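Local coordinates for thiamine-monophosphate kinase (Stenotrophomonas maltophilia, PDB 6XEP), which probably catalyses the ATP-dependent phosphorylation of thiamine monophosphate to thiamine diphosphate, the active form of vitamin B1, at residues A[39-44]-A[124-129]; A[159-164]-A[285-290]. One frame throughout, in Å; residues are numbered along the deposited sequence.

Contact 1 of 2, residues A[39-44]-A[124-129]; sequences ALLQPR and ALIGGD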
loop_
_atom_site.group_PDB
_atom_site.type_symbol
_atom_site.label_atom_id
_atom_site.label_comp_id
_atom_site.label_asym_id
_atom_site.label_seq_id
_atom_site.Cartn_x
_atom_site.Cartn_y
_atom_site.Cartn_z
ATOM N N ALA A 39 -3.192 11.579 -8.678
ATOM C CA ALA A 39 -2.010 12.406 -8.854
ATOM C C ALA A 39 -1.084 11.799 -9.901
ATOM O O ALA A 39 -0.955 10.577 -10.011
ATOM C CB ALA A 39 -1.261 12.555 -7.538
ATOM N N LEU A 40 -0.437 12.659 -10.668
ATOM C CA LEU A 40 0.635 12.237 -11.561
ATOM C C LEU A 40 1.950 12.589 -10.881
ATOM O O LEU A 40 2.162 13.746 -10.504
ATOM C CB LEU A 40 0.523 12.917 -12.925
ATOM C CG LEU A 40 -0.789 12.706 -13.684
ATOM C CD1 LEU A 40 -0.903 13.688 -14.829
ATOM C CD2 LEU A 40 -0.830 11.312 -14.218
ATOM N N LEU A 41 2.828 11.601 -10.717
ATOM C CA LEU A 41 4.095 11.798 -10.026
ATOM C C LEU A 41 5.259 11.790 -11.011
ATOM O O LEU A 41 5.277 10.998 -11.967
ATOM C CB LEU A 41 4.314 10.715 -8.979
ATOM C CG LEU A 41 3.057 10.383 -8.170
ATOM C CD1 LEU A 41 3.277 9.123 -7.355
ATOM C CD2 LEU A 41 2.683 11.555 -7.285
ATOM N N GLN A 42 6.232 12.673 -10.772
ATOM C CA GLN A 42 7.415 12.764 -11.624
ATOM C C GLN A 42 8.644 12.280 -10.862
ATOM O O GLN A 42 9.180 13.018 -10.017
ATOM C CB GLN A 42 7.625 14.197 -12.117
ATOM C CG GLN A 42 8.772 14.324 -13.113
ATOM C CD GLN A 42 8.589 13.432 -14.324
ATOM O OE1 GLN A 42 7.704 13.662 -15.147
ATOM N NE2 GLN A 42 9.424 12.404 -14.439
ATOM N N PRO A 43 9.125 11.064 -11.107
ATOM C CA PRO A 43 10.341 10.603 -10.428
ATOM C C PRO A 43 11.544 11.381 -10.928
ATOM O O PRO A 43 11.512 12.005 -11.990
ATOM C CB PRO A 43 10.442 9.123 -10.822
ATOM C CG PRO A 43 9.085 8.776 -11.421
ATOM C CD PRO A 43 8.583 10.045 -12.019
ATOM N N ARG A 44 12.625 11.340 -10.155
ATOM C CA ARG A 44 13.887 11.845 -10.695
ATOM C C ARG A 44 14.484 10.812 -11.644
ATOM O O ARG A 44 14.608 9.629 -11.305
ATOM C CB ARG A 44 14.867 12.202 -9.582
ATOM C CG ARG A 44 14.338 13.294 -8.640
ATOM C CD ARG A 44 15.414 13.697 -7.641
ATOM N NE ARG A 44 15.004 14.768 -6.741
ATOM C CZ ARG A 44 15.785 15.281 -5.791
ATOM N NH1 ARG A 44 15.331 16.255 -5.011
ATOM N NH2 ARG A 44 17.020 14.821 -5.615
ATOM N N ALA A 124 4.785 13.272 0.765
ATOM C CA ALA A 124 3.458 13.741 0.385
ATOM C C ALA A 124 2.509 12.560 0.236
ATOM O O ALA A 124 2.770 11.645 -0.551
ATOM C CB ALA A 124 3.523 14.542 -0.913
ATOM N N LEU A 125 1.399 12.590 0.982
ATOM C CA LEU A 125 0.315 11.637 0.759
ATOM C C LEU A 125 -0.327 11.943 -0.591
ATOM O O LEU A 125 -0.800 13.061 -0.804
ATOM C CB LEU A 125 -0.708 11.739 1.892
ATOM C CG LEU A 125 -1.954 10.849 1.830
ATOM C CD1 LEU A 125 -1.604 9.353 1.798
ATOM C CD2 LEU A 125 -2.835 11.140 3.043
ATOM N N ILE A 126 -0.342 10.981 -1.518
ATOM C CA ILE A 126 -0.844 11.267 -2.859
ATOM C C ILE A 126 -1.998 10.371 -3.279
ATOM O O ILE A 126 -2.496 10.522 -4.398
ATOM C CB ILE A 126 0.282 11.234 -3.921
ATOM C CG1 ILE A 126 1.153 9.964 -3.821
ATOM C CG2 ILE A 126 1.155 12.512 -3.808
ATOM C CD1 ILE A 126 0.500 8.699 -4.331
ATOM N N GLY A 127 -2.422 9.433 -2.441
ATOM C CA GLY A 127 -3.543 8.584 -2.798
ATOM C C GLY A 127 -3.800 7.553 -1.717
ATOM O O GLY A 127 -3.174 7.563 -0.654
ATOM N N GLY A 128 -4.721 6.657 -2.012
ATOM C CA GLY A 128 -4.974 5.532 -1.130
ATOM C C GLY A 128 -6.439 5.116 -1.183
ATOM O O GLY A 128 -7.119 5.331 -2.187
ATOM N N ASP A 129 -6.906 4.549 -0.065
ATOM C CA ASP A 129 -8.247 3.979 0.033
ATOM C C ASP A 129 -8.808 4.249 1.424
ATOM O O ASP A 129 -8.063 4.314 2.395
ATOM C CB ASP A 129 -8.206 2.459 -0.232
ATOM C CG ASP A 129 -9.571 1.861 -0.486
ATOM O OD1 ASP A 129 -10.518 2.633 -0.768
ATOM O OD2 ASP A 129 -9.681 0.610 -0.423
HETATM O O HOH W 1 -3.310 9.429 -6.769
#

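Contact 2 of 2, residues A[159-164]-A[285-290]; sequences GDDIWV and DQRDAL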
loop_
_atom_site.group_PDB
_atom_site.type_symbol
_atom_site.label_atom_id
_atom_site.label_comp_id
_atom_site.label_asym_id
_atom_site.label_seq_id
_atom_site.Cartn_x
_atom_site.Cartn_y
_atom_site.Cartn_z
ATOM N N GLY A 159 36.419 -5.451 11.745
ATOM C CA GLY A 159 36.989 -4.296 12.402
ATOM C C GLY A 159 36.080 -3.084 12.545
ATOM O O GLY A 159 36.469 -2.123 13.225
ATOM N N ASP A 160 34.882 -3.092 11.951
ATOM C CA ASP A 160 33.973 -1.956 12.096
ATOM C C ASP A 160 33.561 -1.764 13.556
ATOM O O ASP A 160 33.425 -2.725 14.317
ATOM C CB ASP A 160 32.701 -2.159 11.267
ATOM C CG ASP A 160 32.892 -1.879 9.789
ATOM O OD1 ASP A 160 34.007 -1.475 9.380
ATOM O OD2 ASP A 160 31.907 -2.061 9.035
ATOM N N ASP A 161 33.332 -0.508 13.933
ATOM C CA ASP A 161 32.534 -0.217 15.118
ATOM C C ASP A 161 31.052 -0.414 14.799
ATOM O O ASP A 161 30.611 -0.203 13.671
ATOM C CB ASP A 161 32.735 1.225 15.590
ATOM C CG ASP A 161 34.156 1.522 16.024
ATOM O OD1 ASP A 161 34.782 0.636 16.639
ATOM O OD2 ASP A 161 34.639 2.662 15.775
ATOM N N ILE A 162 30.278 -0.780 15.815
ATOM C CA ILE A 162 28.822 -0.806 15.741
ATOM C C ILE A 162 28.300 0.411 16.494
ATOM O O ILE A 162 28.769 0.703 17.606
ATOM C CB ILE A 162 28.259 -2.106 16.343
ATOM C CG1 ILE A 162 28.859 -3.334 15.640
ATOM C CG2 ILE A 162 26.729 -2.161 16.210
ATOM C CD1 ILE A 162 28.367 -4.648 16.250
ATOM N N TRP A 163 27.323 1.103 15.901
ATOM C CA TRP A 163 26.730 2.321 16.453
ATOM C C TRP A 163 25.220 2.192 16.476
ATOM O O TRP A 163 24.638 1.472 15.670
ATOM C CB TRP A 163 27.064 3.567 15.617
ATOM C CG TRP A 163 28.527 3.932 15.566
ATOM C CD1 TRP A 163 29.489 3.376 14.768
ATOM C CD2 TRP A 163 29.182 4.941 16.341
ATOM N NE1 TRP A 163 30.698 3.972 15.004
ATOM C CE2 TRP A 163 30.538 4.946 15.958
ATOM C CE3 TRP A 163 28.749 5.846 17.319
ATOM C CZ2 TRP A 163 31.478 5.820 16.523
ATOM C CZ3 TRP A 163 29.674 6.715 17.880
ATOM C CH2 TRP A 163 31.034 6.691 17.483
ATOM N N VAL A 164 24.572 2.944 17.367
ATOM C CA VAL A 164 23.116 3.020 17.350
ATOM C C VAL A 164 22.677 4.436 17.718
ATOM O O VAL A 164 23.318 5.118 18.521
ATOM C CB VAL A 164 22.471 1.962 18.286
ATOM C CG1 VAL A 164 22.755 2.261 19.753
ATOM C CG2 VAL A 164 20.965 1.847 18.009
ATOM N N ASP A 285 38.065 4.469 12.027
ATOM C CA ASP A 285 38.596 5.817 11.889
ATOM C C ASP A 285 37.514 6.866 11.644
ATOM O O ASP A 285 37.851 8.047 11.482
ATOM C CB ASP A 285 39.676 5.852 10.790
ATOM C CG ASP A 285 39.134 5.589 9.392
ATOM O OD1 ASP A 285 39.928 5.656 8.430
ATOM O OD2 ASP A 285 37.937 5.333 9.231
ATOM N N GLN A 286 36.238 6.481 11.655
ATOM C CA GLN A 286 35.126 7.418 11.573
ATOM C C GLN A 286 34.647 7.907 12.944
ATOM O O GLN A 286 33.636 8.608 13.008
ATOM C CB GLN A 286 33.945 6.789 10.824
ATOM C CG GLN A 286 34.249 6.420 9.380
ATOM C CD GLN A 286 34.711 7.602 8.574
ATOM O OE1 GLN A 286 33.995 8.595 8.442
ATOM N NE2 GLN A 286 35.927 7.519 8.042
ATOM N N ARG A 287 35.344 7.565 14.036
ATOM C CA ARG A 287 34.801 7.872 15.359
ATOM C C ARG A 287 34.657 9.370 15.561
ATOM O O ARG A 287 33.595 9.841 15.990
ATOM C CB ARG A 287 35.678 7.274 16.457
ATOM C CG ARG A 287 35.401 5.805 16.677
ATOM C CD ARG A 287 36.355 5.234 17.692
ATOM N NE ARG A 287 36.296 3.779 17.717
ATOM C CZ ARG A 287 36.986 3.033 18.570
ATOM N NH1 ARG A 287 37.773 3.620 19.486
ATOM N NH2 ARG A 287 36.880 1.711 18.513
ATOM N N ASP A 288 35.723 10.128 15.277
ATOM C CA ASP A 288 35.685 11.580 15.418
ATOM C C ASP A 288 34.554 12.172 14.588
ATOM O O ASP A 288 33.799 13.025 15.067
ATOM C CB ASP A 288 37.023 12.193 14.992
ATOM C CG ASP A 288 38.158 11.841 15.931
ATOM O OD1 ASP A 288 37.893 11.241 16.994
ATOM O OD2 ASP A 288 39.315 12.174 15.602
ATOM N N ALA A 289 34.426 11.723 13.340
ATOM C CA ALA A 289 33.425 12.291 12.444
ATOM C C ALA A 289 32.017 11.997 12.938
ATOM O O ALA A 289 31.131 12.854 12.855
ATOM C CB ALA A 289 33.619 11.742 11.030
ATOM N N LEU A 290 31.797 10.790 13.462
ATOM C CA LEU A 290 30.468 10.427 13.931
ATOM C C LEU A 290 30.104 11.164 15.211
ATOM O O LEU A 290 28.938 11.505 15.409
ATOM C CB LEU A 290 30.376 8.906 14.105
ATOM C CG LEU A 290 30.347 8.169 12.761
ATOM C CD1 LEU A 290 30.631 6.666 12.921
ATOM C CD2 LEU A 290 29.004 8.382 12.068
#

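Contact 1 of 2, residues A[39-44]-A[124-129]
Leu-41 and Ala-39 close over one residue, Ile-126, and so pack the small antiparallel pair of strands 30-31 and 40-41 against strand 124-132, the last strand, within this chain, of the mixed sheet in the PurM-like N-terminal domain. The apolar part of the contact is made entirely by these three buried side chains. Leu-41 and Ile-126 meet tip to tip, with methyl CD2 of Leu-41 3.9 Å from CG2 of Ile-126 and the other methyl, CD1, 4.1 Å from Ile-126 CD1. The isoleucine can offer both branches because its CG1 sits between the backbone N and the carbonyl carbon (chi1 49°), while CG2 lies anti to that carbon. Ala-39 adds its single methyl beside the branch point, CB of Ala-39 lying 4.1 Å from CB of Ile-126. Trp-92 of strand 89-99 touches both Leu-41 and Ile-126, and Ile-30 of the partner strand packs on Ala-39 and Ile-126, enlarging the cluster.

Subunit packing continues from the same strand pair: Leu-40 and Leu-41 rest on Val-50 and Val-51 of the second subunit. Two and three positions beyond Ile-126, the same strand carries Gly-128 and Asp-129 of the predicted ATP site, and Asp-129 is also a predicted magnesium ligand.

Polar contact between the segments runs through water alone, since no direct hydrogen bond joins them. One water accepts from the backbone N of Ala-39 at 2.9 Å and donates to the carbonyl O of Ile-126 at 2.7 Å, linking the two main chains where the CB of Ala-39 lies 3.9 Å from that same carbonyl oxygen.

Contact 2 of 2, residues A[159-164]-A[285-290]
Asp-161 and Arg-287 both carry CG anti to their own carbonyl carbon (chi1 -63° and -81°), and the arginine then runs extended from CG to NE, which turns its guanidinium edge to the carboxylate, the two side chains crossing at about a right angle. The grip is side-on and bidentate: NE of Arg-287 donates to OD2 of Asp-161 at 2.8 Å, and NH2 of Arg-287 to OD1 of Asp-161 at 3.0 Å. Both bonds are nearly straight. The oxygens lie near the guanidinium plane, while the nitrogens meet them on the syn side but tilted out of the carboxylate plane, the two planes being 33° apart. The carboxylate probably eases the like-charge approach of Arg-303 to NH2 of Arg-287. Here helix 287-297 packs on a face of the mixed sheet of the PurM-like C-terminal domain, against strand 161-165. Two residues along that strand, Trp-163 takes methyl CD1 of Leu-290 over one face, a CH-pi contact 3.7 Å from the centroid of the five-membered ring and displaced toward the rim. CG of Arg-287 reaches the edge of the indole, 3.9 Å from CZ2 of Trp-163. Phe-280 meets the indole with nearly parallel ring planes, His-291 edge-to-face.

How the contacts relate
Contact 1 closes before contact 2 opens along the chain, the first in the N-terminal and the second in the C-terminal AIR synthase related domain. Their centres are 37 Å apart and their nearest atoms about 22 Å, with no touch and no shared sheet. Contact 1 joins a small antiparallel strand pair to strand 124-132 of the four-stranded mixed sheet; contact 2 joins a helix to an inner strand of the six-stranded one. Contact 1 thus ties the strand pair to its sheet where the second subunit and the predicted nucleotide site are reached, whereas contact 2, away from known or predicted sites and from the second subunit, fixes a helix onto the separate C-terminal sheet, so each part is packed independently.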